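Local coordinates for protein prephenate dehydrogenase (Aquifex aeolicus, PDB 2G5C) that probably catalyses the NAD-dependent oxidative decarboxylation of prephenate to 3-(4-hydroxyphenyl)pyruvate, a step of tyrosine biosynthesis, and binds NAD in a Rossmann-type domain, at residues N3-G8 against E59-D64; A17-R22 against N134-K139; S97-L102 against E174-V179. One frame throughout, in Å; residues are numbered along the deposited sequence.

Contact 1 of 3, residues N3-G8 against E59-D64. With NAD (nicotinamide-adenine-dinucleotide), chain E.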
loop_
_atom_site.group_PDB
_atom_site.type_symbol
_atom_site.label_atom_id
_atom_site.label_comp_id
_atom_site.label_asym_id
_atom_site.label_seq_id
_atom_site.Cartn_x
_atom_site.Cartn_y
_atom_site.Cartn_z
ATOM N N ASN A 3 -19.764 -19.644 30.756
ATOM C CA ASN A 3 -19.292 -18.431 31.417
ATOM C C ASN A 3 -18.104 -17.934 30.604
ATOM O O ASN A 3 -16.958 -18.306 30.862
ATOM C CB ASN A 3 -18.850 -18.719 32.850
ATOM C CG ASN A 3 -20.017 -18.984 33.774
ATOM O OD1 ASN A 3 -20.937 -18.172 33.872
ATOM N ND2 ASN A 3 -19.985 -20.121 34.464
ATOM N N VAL A 4 -18.388 -17.104 29.608
ATOM C CA VAL A 4 -17.346 -16.565 28.744
ATOM C C VAL A 4 -16.730 -15.304 29.333
ATOM O O VAL A 4 -17.442 -14.383 29.725
ATOM C CB VAL A 4 -17.905 -16.223 27.344
ATOM C CG1 VAL A 4 -16.820 -15.569 26.491
ATOM C CG2 VAL A 4 -18.436 -17.480 26.675
ATOM N N LEU A 5 -15.402 -15.268 29.386
ATOM C CA LEU A 5 -14.698 -14.105 29.908
ATOM C C LEU A 5 -13.873 -13.430 28.823
ATOM O O LEU A 5 -12.973 -14.039 28.243
ATOM C CB LEU A 5 -13.763 -14.496 31.053
ATOM C CG LEU A 5 -12.912 -13.323 31.556
ATOM C CD1 LEU A 5 -13.812 -12.278 32.198
ATOM C CD2 LEU A 5 -11.870 -13.816 32.549
ATOM N N ILE A 6 -14.186 -12.170 28.556
ATOM C CA ILE A 6 -13.451 -11.397 27.567
ATOM C C ILE A 6 -12.398 -10.599 28.331
ATOM O O ILE A 6 -12.744 -9.731 29.131
ATOM C CB ILE A 6 -14.365 -10.389 26.831
ATOM C CG1 ILE A 6 -15.468 -11.126 26.064
ATOM C CG2 ILE A 6 -13.520 -9.508 25.909
ATOM C CD1 ILE A 6 -14.980 -12.032 24.952
ATOM N N VAL A 7 -11.124 -10.909 28.113
ATOM C CA VAL A 7 -10.048 -10.171 28.774
ATOM C C VAL A 7 -9.572 -9.117 27.785
ATOM O O VAL A 7 -8.998 -9.442 26.742
ATOM C CB VAL A 7 -8.868 -11.086 29.160
ATOM C CG1 VAL A 7 -7.665 -10.241 29.549
ATOM C CG2 VAL A 7 -9.271 -11.987 30.335
ATOM N N GLY A 8 -9.810 -7.853 28.121
ATOM C CA GLY A 8 -9.449 -6.767 27.231
ATOM C C GLY A 8 -10.682 -6.509 26.380
ATOM O O GLY A 8 -10.844 -7.092 25.304
ATOM N N GLU A 59 -13.012 -14.393 39.686
ATOM C CA GLU A 59 -13.450 -15.658 40.276
ATOM C C GLU A 59 -14.957 -15.684 40.522
ATOM O O GLU A 59 -15.559 -16.754 40.558
ATOM C CB GLU A 59 -12.710 -15.947 41.587
ATOM C CG GLU A 59 -13.262 -15.237 42.812
ATOM C CD GLU A 59 -12.636 -15.749 44.100
ATOM O OE1 GLU A 59 -12.492 -16.986 44.243
ATOM O OE2 GLU A 59 -12.297 -14.924 44.972
ATOM N N ASP A 60 -15.569 -14.512 40.683
ATOM C CA ASP A 60 -17.011 -14.448 40.908
ATOM C C ASP A 60 -17.753 -14.847 39.642
ATOM O O ASP A 60 -18.905 -15.275 39.693
ATOM C CB ASP A 60 -17.428 -13.037 41.330
ATOM C CG ASP A 60 -16.986 -12.692 42.740
ATOM O OD1 ASP A 60 -17.011 -11.496 43.096
ATOM O OD2 ASP A 60 -16.620 -13.614 43.497
ATOM N N PHE A 61 -17.076 -14.711 38.506
ATOM C CA PHE A 61 -17.649 -15.053 37.208
ATOM C C PHE A 61 -17.390 -16.520 36.885
ATOM O O PHE A 61 -18.024 -17.083 35.990
ATOM C CB PHE A 61 -17.016 -14.203 36.097
ATOM C CG PHE A 61 -17.119 -12.717 36.312
ATOM C CD1 PHE A 61 -16.321 -11.848 35.569
ATOM C CD2 PHE A 61 -18.020 -12.181 37.226
ATOM C CE1 PHE A 61 -16.415 -10.467 35.728
ATOM C CE2 PHE A 61 -18.122 -10.798 37.395
ATOM C CZ PHE A 61 -17.316 -9.941 36.642
ATOM N N SER A 62 -16.451 -17.126 37.611
ATOM C CA SER A 62 -16.073 -18.524 37.400
ATOM C C SER A 62 -16.114 -18.865 35.913
ATOM O O SER A 62 -16.863 -19.736 35.480
ATOM C CB SER A 62 -17.006 -19.456 38.176
ATOM O OG SER A 62 -18.336 -19.350 37.705
ATOM N N PRO A 63 -15.296 -18.176 35.106
ATOM C CA PRO A 63 -15.264 -18.425 33.661
ATOM C C PRO A 63 -14.633 -19.755 33.276
ATOM O O PRO A 63 -13.651 -20.185 33.880
ATOM C CB PRO A 63 -14.474 -17.234 33.131
ATOM C CG PRO A 63 -13.502 -16.970 34.241
ATOM C CD PRO A 63 -14.354 -17.104 35.482
ATOM N N ASP A 64 -15.213 -20.411 32.275
ATOM C CA ASP A 64 -14.681 -21.683 31.803
ATOM C C ASP A 64 -14.144 -21.552 30.378
ATOM O O ASP A 64 -13.584 -22.496 29.820
ATOM C CB ASP A 64 -15.749 -22.777 31.885
ATOM C CG ASP A 64 -17.082 -22.346 31.314
ATOM O OD1 ASP A 64 -18.056 -23.114 31.468
ATOM O OD2 ASP A 64 -17.162 -21.252 30.717
HETATM P PA NAD E . -8.006 -2.097 21.763
HETATM O O1A NAD E . -9.251 -1.765 21.053
HETATM O O2A NAD E . -7.092 -0.936 22.089
HETATM O O5B NAD E . -8.435 -2.891 23.076
HETATM C C5B NAD E . -7.459 -3.335 23.973
HETATM C C4B NAD E . -8.064 -3.404 25.363
HETATM O O4B NAD E . -7.011 -3.817 26.194
HETATM C C3B NAD E . -8.512 -2.027 25.904
HETATM O O3B NAD E . -9.898 -1.996 26.220
HETATM C C2B NAD E . -7.581 -1.807 27.099
HETATM O O2B NAD E . -8.106 -1.042 28.163
HETATM C C1B NAD E . -7.271 -3.245 27.441
HETATM N N9A NAD E . -6.112 -3.548 28.301
HETATM C C8A NAD E . -4.847 -3.010 28.284
HETATM N N7A NAD E . -4.119 -3.594 29.251
HETATM C C5A NAD E . -4.894 -4.499 29.889
HETATM C C6A NAD E . -4.691 -5.391 30.953
HETATM N N6A NAD E . -3.521 -5.470 31.561
HETATM N N1A NAD E . -5.738 -6.211 31.377
HETATM C C2A NAD E . -6.985 -6.150 30.754
HETATM N N3A NAD E . -7.196 -5.271 29.701
HETATM C C4A NAD E . -6.160 -4.469 29.288
HETATM O O3 NAD E . -7.124 -3.203 20.942
HETATM P PN NAD E . -7.695 -4.276 19.891
HETATM O O1N NAD E . -9.036 -4.701 20.338
HETATM O O2N NAD E . -7.613 -3.669 18.534
HETATM O O5D NAD E . -6.686 -5.537 19.888
HETATM C C5D NAD E . -6.512 -6.347 21.034
HETATM C C4D NAD E . -5.597 -7.564 20.770
HETATM O O4D NAD E . -5.954 -8.181 19.544
HETATM C C3D NAD E . -4.081 -7.335 20.699
HETATM O O3D NAD E . -3.437 -8.294 21.541
HETATM C C2D NAD E . -3.694 -7.530 19.242
HETATM O O2D NAD E . -2.399 -8.101 19.080
HETATM C C1D NAD E . -4.833 -8.398 18.712
HETATM N N1N NAD E . -5.254 -8.166 17.295
HETATM C C2N NAD E . -5.578 -6.868 16.906
HETATM C C3N NAD E . -5.976 -6.613 15.587
HETATM C C7N NAD E . -6.324 -5.210 15.186
HETATM O O7N NAD E . -6.708 -4.996 13.891
HETATM N N7N NAD E . -6.277 -4.181 16.014
HETATM C C4N NAD E . -6.041 -7.696 14.666
HETATM C C5N NAD E . -5.710 -9.009 15.072
HETATM C C6N NAD E . -5.314 -9.231 16.402
#

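Contact 2 of 3, residues A17-R22 against N134-K139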
loop_
_atom_site.group_PDB
_atom_site.type_symbol
_atom_site.label_atom_id
_atom_site.label_comp_id
_atom_site.label_asym_id
_atom_site.label_seq_id
_atom_site.Cartn_x
_atom_site.Cartn_y
_atom_site.Cartn_z
ATOM N N ALA A 17 -17.220 -10.913 21.338
ATOM C CA ALA A 17 -18.398 -10.963 22.198
ATOM C C ALA A 17 -19.687 -10.803 21.395
ATOM O O ALA A 17 -20.636 -11.571 21.559
ATOM C CB ALA A 17 -18.308 -9.872 23.265
ATOM N N LYS A 18 -19.716 -9.801 20.525
ATOM C CA LYS A 18 -20.894 -9.550 19.710
ATOM C C LYS A 18 -21.084 -10.674 18.705
ATOM O O LYS A 18 -22.208 -11.101 18.445
ATOM C CB LYS A 18 -20.752 -8.210 18.988
ATOM C CG LYS A 18 -20.542 -7.032 19.930
ATOM C CD LYS A 18 -20.443 -5.714 19.181
ATOM C CE LYS A 18 -21.757 -5.352 18.508
ATOM N NZ LYS A 18 -21.675 -4.040 17.810
ATOM N N SER A 19 -19.983 -11.155 18.141
ATOM C CA SER A 19 -20.059 -12.234 17.171
ATOM C C SER A 19 -20.606 -13.472 17.861
ATOM O O SER A 19 -21.265 -14.303 17.239
ATOM C CB SER A 19 -18.677 -12.532 16.587
ATOM O OG SER A 19 -18.186 -11.431 15.841
ATOM N N LEU A 20 -20.335 -13.579 19.157
ATOM C CA LEU A 20 -20.794 -14.712 19.948
ATOM C C LEU A 20 -22.314 -14.737 20.062
ATOM O O LEU A 20 -22.942 -15.766 19.815
ATOM C CB LEU A 20 -20.177 -14.665 21.349
ATOM C CG LEU A 20 -19.451 -15.936 21.802
ATOM C CD1 LEU A 20 -20.393 -17.123 21.756
ATOM C CD2 LEU A 20 -18.265 -16.186 20.895
ATOM N N ARG A 21 -22.899 -13.604 20.441
ATOM C CA ARG A 21 -24.348 -13.495 20.587
ATOM C C ARG A 21 -25.077 -13.777 19.281
ATOM O O ARG A 21 -25.948 -14.646 19.222
ATOM C CB ARG A 21 -24.734 -12.098 21.072
ATOM C CG ARG A 21 -24.376 -11.807 22.511
ATOM C CD ARG A 21 -25.105 -12.740 23.459
ATOM N NE ARG A 21 -24.785 -12.427 24.847
ATOM C CZ ARG A 21 -25.029 -13.235 25.873
ATOM N NH1 ARG A 21 -25.600 -14.417 25.671
ATOM N NH2 ARG A 21 -24.689 -12.863 27.101
ATOM N N ARG A 22 -24.728 -13.025 18.242
ATOM C CA ARG A 22 -25.349 -13.189 16.933
ATOM C C ARG A 22 -25.373 -14.654 16.520
ATOM O O ARG A 22 -26.346 -15.125 15.934
ATOM C CB ARG A 22 -24.589 -12.386 15.874
ATOM C CG ARG A 22 -25.175 -12.524 14.473
ATOM C CD ARG A 22 -24.221 -12.066 13.375
ATOM N NE ARG A 22 -23.172 -13.043 13.069
ATOM C CZ ARG A 22 -22.121 -13.299 13.845
ATOM N NH1 ARG A 22 -21.961 -12.652 14.990
ATOM N NH2 ARG A 22 -21.219 -14.197 13.472
ATOM N N ASN A 134 -19.599 -9.225 13.029
ATOM C CA ASN A 134 -19.382 -10.006 11.814
ATOM C C ASN A 134 -17.925 -9.929 11.401
ATOM O O ASN A 134 -17.541 -10.441 10.350
ATOM C CB ASN A 134 -20.242 -9.465 10.675
ATOM C CG ASN A 134 -19.847 -8.058 10.276
ATOM O OD1 ASN A 134 -19.954 -7.122 11.068
ATOM N ND2 ASN A 134 -19.375 -7.902 9.044
ATOM N N LEU A 135 -17.121 -9.283 12.239
ATOM C CA LEU A 135 -15.701 -9.103 11.977
ATOM C C LEU A 135 -14.966 -10.355 11.498
ATOM O O LEU A 135 -14.001 -10.261 10.740
ATOM C CB LEU A 135 -15.012 -8.566 13.233
ATOM C CG LEU A 135 -13.521 -8.263 13.077
ATOM C CD1 LEU A 135 -13.333 -7.084 12.124
ATOM C CD2 LEU A 135 -12.915 -7.949 14.436
ATOM N N TYR A 136 -15.424 -11.525 11.925
ATOM C CA TYR A 136 -14.766 -12.773 11.555
ATOM C C TYR A 136 -15.412 -13.533 10.395
ATOM O O TYR A 136 -14.813 -14.466 9.857
ATOM C CB TYR A 136 -14.695 -13.679 12.785
ATOM C CG TYR A 136 -14.165 -12.973 14.017
ATOM C CD1 TYR A 136 -12.810 -12.663 14.140
ATOM C CD2 TYR A 136 -15.024 -12.593 15.048
ATOM C CE1 TYR A 136 -12.321 -11.993 15.260
ATOM C CE2 TYR A 136 -14.548 -11.921 16.171
ATOM C CZ TYR A 136 -13.195 -11.625 16.272
ATOM O OH TYR A 136 -12.714 -10.976 17.385
ATOM N N GLU A 137 -16.622 -13.136 10.010
ATOM C CA GLU A 137 -17.341 -13.801 8.924
ATOM C C GLU A 137 -16.495 -14.034 7.673
ATOM O O GLU A 137 -16.161 -13.095 6.954
ATOM C CB GLU A 137 -18.586 -12.995 8.546
ATOM C CG GLU A 137 -19.594 -12.838 9.668
ATOM C CD GLU A 137 -20.240 -14.153 10.064
ATOM O OE1 GLU A 137 -19.505 -15.094 10.425
ATOM O OE2 GLU A 137 -21.485 -14.244 10.016
ATOM N N GLY A 138 -16.155 -15.294 7.421
ATOM C CA GLY A 138 -15.361 -15.631 6.252
ATOM C C GLY A 138 -13.868 -15.429 6.422
ATOM O O GLY A 138 -13.075 -15.949 5.636
ATOM N N LYS A 139 -13.478 -14.672 7.441
ATOM C CA LYS A 139 -12.066 -14.409 7.699
ATOM C C LYS A 139 -11.316 -15.668 8.131
ATOM O O LYS A 139 -11.921 -16.644 8.567
ATOM C CB LYS A 139 -11.916 -13.334 8.780
ATOM C CG LYS A 139 -11.631 -11.931 8.258
ATOM C CD LYS A 139 -12.793 -11.341 7.478
ATOM C CE LYS A 139 -12.495 -9.894 7.100
ATOM N NZ LYS A 139 -13.664 -9.210 6.481
HETATM O O HOH W 1 -21.871 -16.057 11.878
#

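Contact 3 of 3, residues S97-L102 against E174-V179. With NAD (nicotinamide-adenine-dinucleotide), chain E.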
loop_
_atom_site.group_PDB
_atom_site.type_symbol
_atom_site.label_atom_id
_atom_site.label_comp_id
_atom_site.label_asym_id
_atom_site.label_seq_id
_atom_site.Cartn_x
_atom_site.Cartn_y
_atom_site.Cartn_z
ATOM N N SER A 97 -1.674 -11.025 17.884
ATOM C CA SER A 97 -1.167 -10.986 16.513
ATOM C C SER A 97 0.081 -11.839 16.362
ATOM O O SER A 97 0.442 -12.236 15.254
ATOM C CB SER A 97 -0.832 -9.545 16.107
ATOM O OG SER A 97 -1.985 -8.726 16.093
ATOM N N VAL A 98 0.753 -12.094 17.478
ATOM C CA VAL A 98 1.958 -12.910 17.466
ATOM C C VAL A 98 1.744 -14.189 18.271
ATOM O O VAL A 98 0.952 -14.227 19.210
ATOM C CB VAL A 98 3.177 -12.147 18.054
ATOM C CG1 VAL A 98 3.444 -10.882 17.246
ATOM C CG2 VAL A 98 2.927 -11.804 19.512
ATOM N N LYS A 99 2.449 -15.239 17.880
ATOM C CA LYS A 99 2.364 -16.521 18.560
ATOM C C LYS A 99 3.799 -16.849 18.957
ATOM O O LYS A 99 4.334 -16.253 19.886
ATOM C CB LYS A 99 1.790 -17.580 17.611
ATOM C CG LYS A 99 0.353 -17.298 17.138
ATOM C CD LYS A 99 -0.726 -17.811 18.112
ATOM C CE LYS A 99 -0.821 -17.007 19.414
ATOM N NZ LYS A 99 -1.537 -15.697 19.268
ATOM N N GLY A 100 4.429 -17.769 18.238
ATOM C CA GLY A 100 5.807 -18.111 18.541
ATOM C C GLY A 100 6.045 -18.453 19.997
ATOM O O GLY A 100 5.293 -19.226 20.589
ATOM N N LYS A 101 7.089 -17.864 20.572
ATOM C CA LYS A 101 7.451 -18.114 21.962
ATOM C C LYS A 101 6.315 -17.869 22.952
ATOM O O LYS A 101 6.234 -18.528 23.992
ATOM C CB LYS A 101 8.657 -17.259 22.354
ATOM C CG LYS A 101 9.201 -17.580 23.735
ATOM C CD LYS A 101 10.499 -16.842 24.011
ATOM C CE LYS A 101 11.134 -17.332 25.304
ATOM N NZ LYS A 101 11.438 -18.795 25.252
ATOM N N LEU A 102 5.443 -16.921 22.628
ATOM C CA LEU A 102 4.319 -16.594 23.495
ATOM C C LEU A 102 3.441 -17.805 23.780
ATOM O O LEU A 102 2.914 -17.954 24.880
ATOM C CB LEU A 102 3.462 -15.502 22.857
ATOM C CG LEU A 102 2.151 -15.196 23.582
ATOM C CD1 LEU A 102 2.445 -14.460 24.888
ATOM C CD2 LEU A 102 1.258 -14.355 22.684
ATOM N N GLU A 174 5.961 -21.245 15.570
ATOM C CA GLU A 174 7.087 -20.660 14.857
ATOM C C GLU A 174 6.807 -20.363 13.391
ATOM O O GLU A 174 7.267 -19.349 12.867
ATOM C CB GLU A 174 8.331 -21.548 14.989
ATOM C CG GLU A 174 8.058 -23.048 15.030
ATOM C CD GLU A 174 7.425 -23.499 16.341
ATOM O OE1 GLU A 174 8.024 -23.257 17.414
ATOM O OE2 GLU A 174 6.328 -24.095 16.299
ATOM N N LEU A 175 6.053 -21.230 12.723
ATOM C CA LEU A 175 5.739 -20.994 11.322
ATOM C C LEU A 175 4.839 -19.772 11.206
ATOM O O LEU A 175 4.987 -18.974 10.287
ATOM C CB LEU A 175 5.049 -22.206 10.695
ATOM C CG LEU A 175 4.717 -22.063 9.204
ATOM C CD1 LEU A 175 5.978 -21.719 8.411
ATOM C CD2 LEU A 175 4.094 -23.358 8.691
ATOM N N HIS A 176 3.909 -19.622 12.146
ATOM C CA HIS A 176 3.012 -18.468 12.126
ATOM C C HIS A 176 3.808 -17.172 12.181
ATOM O O HIS A 176 3.595 -16.275 11.375
ATOM C CB HIS A 176 2.034 -18.526 13.303
ATOM C CG HIS A 176 1.222 -17.278 13.487
ATOM N ND1 HIS A 176 1.731 -16.135 14.068
ATOM C CD2 HIS A 176 -0.065 -16.997 13.174
ATOM C CE1 HIS A 176 0.793 -15.205 14.106
ATOM N NE2 HIS A 176 -0.306 -15.702 13.569
ATOM N N ASP A 177 4.738 -17.079 13.124
ATOM C CA ASP A 177 5.533 -15.866 13.260
ATOM C C ASP A 177 6.473 -15.615 12.095
ATOM O O ASP A 177 6.842 -14.474 11.820
ATOM C CB ASP A 177 6.311 -15.889 14.572
ATOM C CG ASP A 177 5.430 -15.575 15.765
ATOM O OD1 ASP A 177 4.189 -15.638 15.617
ATOM O OD2 ASP A 177 5.977 -15.276 16.846
ATOM N N TYR A 178 6.870 -16.677 11.410
ATOM C CA TYR A 178 7.747 -16.507 10.266
ATOM C C TYR A 178 6.921 -15.926 9.126
ATOM O O TYR A 178 7.275 -14.901 8.543
ATOM C CB TYR A 178 8.335 -17.847 9.818
ATOM C CG TYR A 178 9.139 -17.726 8.541
ATOM C CD1 TYR A 178 10.399 -17.131 8.543
ATOM C CD2 TYR A 178 8.620 -18.169 7.326
ATOM C CE1 TYR A 178 11.122 -16.978 7.358
ATOM C CE2 TYR A 178 9.333 -18.021 6.142
ATOM C CZ TYR A 178 10.579 -17.426 6.165
ATOM O OH TYR A 178 11.280 -17.267 4.996
ATOM N N VAL A 179 5.820 -16.599 8.814
ATOM C CA VAL A 179 4.946 -16.174 7.735
ATOM C C VAL A 179 4.458 -14.734 7.891
ATOM O O VAL A 179 4.608 -13.914 6.987
ATOM C CB VAL A 179 3.731 -17.122 7.612
ATOM C CG1 VAL A 179 2.756 -16.602 6.550
ATOM C CG2 VAL A 179 4.209 -18.515 7.238
HETATM P PA NAD E . -8.006 -2.097 21.763
HETATM O O1A NAD E . -9.251 -1.765 21.053
HETATM O O2A NAD E . -7.092 -0.936 22.089
HETATM O O5B NAD E . -8.435 -2.891 23.076
HETATM C C5B NAD E . -7.459 -3.335 23.973
HETATM C C4B NAD E . -8.064 -3.404 25.363
HETATM O O4B NAD E . -7.011 -3.817 26.194
HETATM C C3B NAD E . -8.512 -2.027 25.904
HETATM O O3B NAD E . -9.898 -1.996 26.220
HETATM C C2B NAD E . -7.581 -1.807 27.099
HETATM O O2B NAD E . -8.106 -1.042 28.163
HETATM C C1B NAD E . -7.271 -3.245 27.441
HETATM N N9A NAD E . -6.112 -3.548 28.301
HETATM C C8A NAD E . -4.847 -3.010 28.284
HETATM N N7A NAD E . -4.119 -3.594 29.251
HETATM C C5A NAD E . -4.894 -4.499 29.889
HETATM C C6A NAD E . -4.691 -5.391 30.953
HETATM N N6A NAD E . -3.521 -5.470 31.561
HETATM N N1A NAD E . -5.738 -6.211 31.377
HETATM C C2A NAD E . -6.985 -6.150 30.754
HETATM N N3A NAD E . -7.196 -5.271 29.701
HETATM C C4A NAD E . -6.160 -4.469 29.288
HETATM O O3 NAD E . -7.124 -3.203 20.942
HETATM P PN NAD E . -7.695 -4.276 19.891
HETATM O O1N NAD E . -9.036 -4.701 20.338
HETATM O O2N NAD E . -7.613 -3.669 18.534
HETATM O O5D NAD E . -6.686 -5.537 19.888
HETATM C C5D NAD E . -6.512 -6.347 21.034
HETATM C C4D NAD E . -5.597 -7.564 20.770
HETATM O O4D NAD E . -5.954 -8.181 19.544
HETATM C C3D NAD E . -4.081 -7.335 20.699
HETATM O O3D NAD E . -3.437 -8.294 21.541
HETATM C C2D NAD E . -3.694 -7.530 19.242
HETATM O O2D NAD E . -2.399 -8.101 19.080
HETATM C C1D NAD E . -4.833 -8.398 18.712
HETATM N N1N NAD E . -5.254 -8.166 17.295
HETATM C C2N NAD E . -5.578 -6.868 16.906
HETATM C C3N NAD E . -5.976 -6.613 15.587
HETATM C C7N NAD E . -6.324 -5.210 15.186
HETATM O O7N NAD E . -6.708 -4.996 13.891
HETATM N N7N NAD E . -6.277 -4.181 16.014
HETATM C C4N NAD E . -6.041 -7.696 14.666
HETATM C C5N NAD E . -5.710 -9.009 15.072
HETATM C C6N NAD E . -5.314 -9.231 16.402
#

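Contact 1 of 3, residues N3-G8 against E59-D64
Asn3 and Asp64 are joined by two hydrogen bonds that use the backbone of the first and both backbone and side chain of the second. Asn3 N donates to Asp64 OD2 (3.1 Å), reaching it on the syn side and 26° out of the carboxylate plane. In return Asp64 N donates to Asn3 O at 3.1 Å, lying in the carbonyl plane. Asp64 CG sits between its own backbone N and carbonyl carbon (chi1 47°), which folds the carboxylate back to the start of strand 3-7, where it also takes weak hydrogen bonds from Met1 N and Gln2 N. A CA-H...O contact from Pro63 CA to Asn3 O (3.3 Å) adds to the polar group.

Two residues further along the strand, apolar packing takes over. Leu5 runs alongside the Pro63 ring, CB to CB at 3.5 Å, and Leu5 CD2 lies 3.9 Å from Pro63 CG. The other branch, CD1, meets the Phe61 ring at its edge, 4.2 Å from Phe61 CD1; that ring also stacks with Tyr30. The side chain of Asn3 lies against the Phe61 and Ser62 carbonyls.

The arrangement belongs to a Rossmann fold: the loop leading into strand 65-68 is fastened to the first strand, whose far end runs into Gly8 beside the NAD adenine and opens what looks like the GxGxxG motif of dinucleotide-binding folds.

Contact 2 of 3, residues A17-R22 against N134-K139
Arg22, at the end of helix 11-22, faces Glu137 across a long salt bridge. The two side chains reach toward each other from the two sides of the contact, and Arg22 NH2 gives Glu137 OE2 only a weak hydrogen bond (3.5 Å, 141° at the hydrogen). Guanidinium and carboxylate planes stand 75° apart, so the ion pair lacks the flat, two-pronged form in which both nitrogens serve both oxygens. A water lies between them, 2.5 Å from Arg22 NH2 and 2.6 Å from Glu137 OE2; the first distance is suspiciously short, so its exact position, and with it the bridge, is doubtful. The other terminal nitrogen is turned back on its own helix, Arg22 NH1 donating weakly to Ser19 O at 2.9 Å. The bend at chi3 (78°) makes this return possible and leaves Lys18 O at the guanidinium edge. Ser19 O has a second donor in Ser23 OG.

Ser19 meets Tyr136 without a bond between them. Ser19 OG lies at the ring edge, 3.5 Å from Tyr136 CD2, and its hydrogen bond is made to Ser15 O, one helical turn earlier. The phenol is likewise satisfied from outside, Tyr136 OH pairing with Gln95 NE2, while the ring meets Trp161 edge-to-face.

The loop shapes itself by two successive beta turns. Glu137 N bonds to Asn134 O (2.9 Å) in a type I turn, and Lys139 N to Tyr136 O (2.8 Å) in a type II turn, with Gly138 at positive phi.

Thus the loop between strands 114-120 and 140-143 lies against helix 11-22: Leu135 packs on Phe11, Met12 and Ser15, Tyr136 on Phe16, and Lys139 bonds through its backbone to Val167 of strand 167-170.

Contact 3 of 3, residues S97-L102 against E174-V179
Asp177 receives the loop backbone at Lys99: Lys99 N donates to Asp177 OD1 (2.9 Å, 160° at the hydrogen) on the syn lone pair. The same oxygen accepts from His176 ND1 at 2.9 Å, OD1 lying close to the plane of the imidazole, so two donors grip one atom. Gly100 packs tightly beside this carboxylate, its CA 3.3 Å from Asp177 OD2; a CB there would clash with that oxygen.

One face of the His176 ring is covered by Lys99, whose CG makes a CH-pi contact 3.6 Å from the ring centroid and 12° off its normal. With CG of His176 anti to its backbone N (chi1 171°), the imidazole reaches over to the loop, where Ser97 O meets its edge 3.2 Å from CE1. His176 NE2 bonds to His118 ND1. Replaced by an alanine, this histidine would probably leave Lys99 CG without its ring, Asp177 OD1 with one donor fewer and His118 ND1 without this partner.

The Lys99 chain then bends so that NZ reaches Val98 O at 2.9 Å, with a salt bridge to Asp94. On the cofactor side, Ser97 N donates to the NAD O2D hydroxyl at 3.2 Å, and Ser97 OG also bonds to it.

Chemically, Asp177 OD1 holds a loop amide and the imidazole ND1 at once, and with His118 at NE2 probably limits ring rotation, linking helix 173-201 to the loop that holds the nicotinamide ribose.

In the fold
From the N terminus, strand 3-7 leads through the glycine-rich turn into helix 11-22, so the first segments of contacts 1 and 2 are neighbours and touch where Ile6 packs on Ala17. Contact 1 closes when the chain returns at 59-64, just ahead of strand 65-68. It crosses contact 2, which stays open until 134-139. Contact 3 starts at 97-102, inside that open span, and ends at 174-179, so contacts 2 and 3 also cross, while contacts 1 and 3 follow in series. Contacts 1 and 2 tie together parts of the nucleotide-binding domain; contact 3 joins it to the long helix 173-201. Contacts 1 and 3 both touch NAD, with centres about 26 Å apart.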